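Insecticidal Delta-Endotoxin Cry8Ea1 (Bacillus Thuringiensis, PDB 3EB7) kills the larvae of the underground pest Holotrichia parallela, probably by binding gut-cell receptors and forming pores in their membranes, as other three-domain Cry toxins do. Local coordinates at residues Q309-S314 / V486-I491. Residues are numbered along the deposited sequence; the frame is centred on the assembly and turned at random.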
loop_
_atom_site.group_PDB
_atom_site.type_symbol
_atom_site.label_atom_id
_atom_site.label_comp_id
_atom_site.label_asym_id
_atom_site.label_seq_id
_atom_site.Cartn_x
_atom_site.Cartn_y
_atom_site.Cartn_z
ATOM N N GLN A 309 8.593 12.640 12.143
ATOM C CA GLN A 309 8.210 13.927 11.641
ATOM C C GLN A 309 7.349 13.798 10.399
ATOM O O GLN A 309 7.805 13.217 9.420
ATOM C CB GLN A 309 9.493 14.684 11.257
ATOM C CG GLN A 309 9.267 16.133 11.202
ATOM C CD GLN A 309 10.398 16.881 10.553
ATOM O OE1 GLN A 309 10.264 18.059 10.248
ATOM N NE2 GLN A 309 11.509 16.223 10.355
ATOM N N PRO A 310 6.136 14.409 10.412
ATOM C CA PRO A 310 5.311 14.652 9.207
ATOM C C PRO A 310 6.059 15.576 8.232
ATOM O O PRO A 310 6.936 16.354 8.665
ATOM C CB PRO A 310 4.064 15.402 9.748
ATOM C CG PRO A 310 4.066 15.233 11.197
ATOM C CD PRO A 310 5.511 14.977 11.624
ATOM N N ILE A 311 5.683 15.565 6.954
ATOM C CA ILE A 311 6.381 16.415 5.979
ATOM C C ILE A 311 6.279 17.905 6.357
ATOM O O ILE A 311 5.197 18.516 6.326
ATOM C CB ILE A 311 5.948 16.139 4.529
ATOM C CG1 ILE A 311 6.245 14.686 4.130
ATOM C CG2 ILE A 311 6.650 17.085 3.548
ATOM C CD1 ILE A 311 5.490 14.226 2.878
ATOM N N GLY A 312 7.415 18.482 6.732
ATOM C CA GLY A 312 7.456 19.887 7.077
ATOM C C GLY A 312 6.794 20.179 8.416
ATOM O O GLY A 312 6.439 21.307 8.655
ATOM N N GLY A 313 6.602 19.171 9.282
ATOM C CA GLY A 313 6.023 19.422 10.572
ATOM C C GLY A 313 6.983 19.349 11.747
ATOM O O GLY A 313 8.218 19.329 11.584
ATOM N N SER A 314 6.409 19.322 12.951
ATOM C CA SER A 314 7.194 19.211 14.188
ATOM C C SER A 314 7.675 17.771 14.373
ATOM O O SER A 314 7.014 16.838 13.945
ATOM C CB SER A 314 6.311 19.561 15.384
ATOM O OG SER A 314 5.883 20.890 15.279
ATOM N N VAL A 486 -1.957 22.228 7.236
ATOM C CA VAL A 486 -1.148 22.799 6.201
ATOM C C VAL A 486 -0.335 21.675 5.528
ATOM O O VAL A 486 0.472 21.003 6.187
ATOM C CB VAL A 486 -0.202 23.820 6.807
ATOM C CG1 VAL A 486 0.568 24.509 5.711
ATOM C CG2 VAL A 486 -1.008 24.838 7.643
ATOM N N ILE A 487 -0.609 21.452 4.242
ATOM C CA ILE A 487 0.140 20.533 3.430
ATOM C C ILE A 487 1.261 21.328 2.750
ATOM O O ILE A 487 1.004 22.281 1.992
ATOM C CB ILE A 487 -0.715 19.837 2.349
ATOM C CG1 ILE A 487 -1.915 19.132 2.965
ATOM C CG2 ILE A 487 0.165 18.874 1.470
ATOM C CD1 ILE A 487 -2.855 18.608 1.954
ATOM N N ARG A 488 2.495 20.923 3.054
ATOM C CA ARG A 488 3.688 21.604 2.563
ATOM C C ARG A 488 4.142 20.968 1.265
ATOM O O ARG A 488 4.206 19.731 1.157
ATOM C CB ARG A 488 4.760 21.546 3.635
ATOM C CG ARG A 488 6.139 21.137 3.125
ATOM C CD ARG A 488 7.204 22.179 3.534
ATOM N NE ARG A 488 6.684 23.532 3.296
ATOM C CZ ARG A 488 6.725 24.143 2.119
ATOM N NH1 ARG A 488 7.289 23.515 1.062
ATOM N NH2 ARG A 488 6.209 25.376 2.017
ATOM N N LEU A 489 4.404 21.801 0.267
ATOM C CA LEU A 489 4.628 21.329 -1.101
ATOM C C LEU A 489 5.932 21.823 -1.763
ATOM O O LEU A 489 6.423 22.918 -1.467
ATOM C CB LEU A 489 3.457 21.747 -1.989
ATOM C CG LEU A 489 1.990 21.525 -1.607
ATOM C CD1 LEU A 489 1.144 22.347 -2.586
ATOM C CD2 LEU A 489 1.645 20.022 -1.664
ATOM N N ASN A 490 6.476 21.014 -2.671
ATOM C CA ASN A 490 7.593 21.429 -3.482
ATOM C C ASN A 490 7.157 21.506 -4.928
ATOM O O ASN A 490 6.834 20.466 -5.537
ATOM C CB ASN A 490 8.837 20.546 -3.253
ATOM C CG ASN A 490 9.531 20.871 -1.913
ATOM O OD1 ASN A 490 10.275 21.863 -1.811
ATOM N ND2 ASN A 490 9.246 20.066 -0.866
ATOM N N ILE A 491 7.095 22.744 -5.461
ATOM C CA ILE A 491 6.515 22.951 -6.803
ATOM C C ILE A 491 7.652 22.900 -7.854
ATOM O O ILE A 491 8.621 23.690 -7.795
ATOM C CB ILE A 491 5.656 24.285 -6.937
ATOM C CG1 ILE A 491 4.725 24.580 -5.722
ATOM C CG2 ILE A 491 4.902 24.351 -8.277
ATOM C CD1 ILE A 491 3.724 23.498 -5.343
HETATM O O HOH W 1 2.981 18.585 4.518
#
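Ile311 and Gly312, the two central residues of a type II beta turn, meet Arg488 where the second and third domains of the three-domain Cry toxin fold come together. The turn runs from Pro310 to Gly313 and is closed by the backbone bond from Gly313 N to Pro310 O, 2.9 Å long. It joins strand 296-310 to strand 316-321, neighbours in an antiparallel sheet of the middle domain, while Arg488 lies on strand 482-491 of the C-terminal beta sandwich. The interface is small, 115 Å² with both sides summed, and Arg488 gives the largest share.

The aliphatic part of the arginine does the touching. Its CG lies 4.1 Å from Ile311 CG2, the two side chains crossing at about a right angle. With CG2 anti to the backbone N, the isoleucine presents this methyl to the arginine; its side chain is buried and also packs on Phe279, Asn441 and Lys455. Farther along the arginine, CD comes to 4.2 Å from Gly312 CA. Gly312 has the positive phi (73°) usual at the third position of a type II turn.

No direct hydrogen bond links the segments. A water joins the two backbones instead, donating to Ile311 O at 2.9 Å and accepting from Arg488 N at 2.8 Å, thereby serving two main-chain polar groups beside the nonpolar contact. On the sandwich side, Arg488 O takes a bond from Asn441 ND2, and the arginine side chain rests on Gln559 and Thr561 of strand 559-567. Bends at chi2 and chi3 fold the guanidinium back over its own strand, where NH1 makes a weak hydrogen bond to Leu489 O, 2.7 Å long but with an N-H...O angle of just 116°.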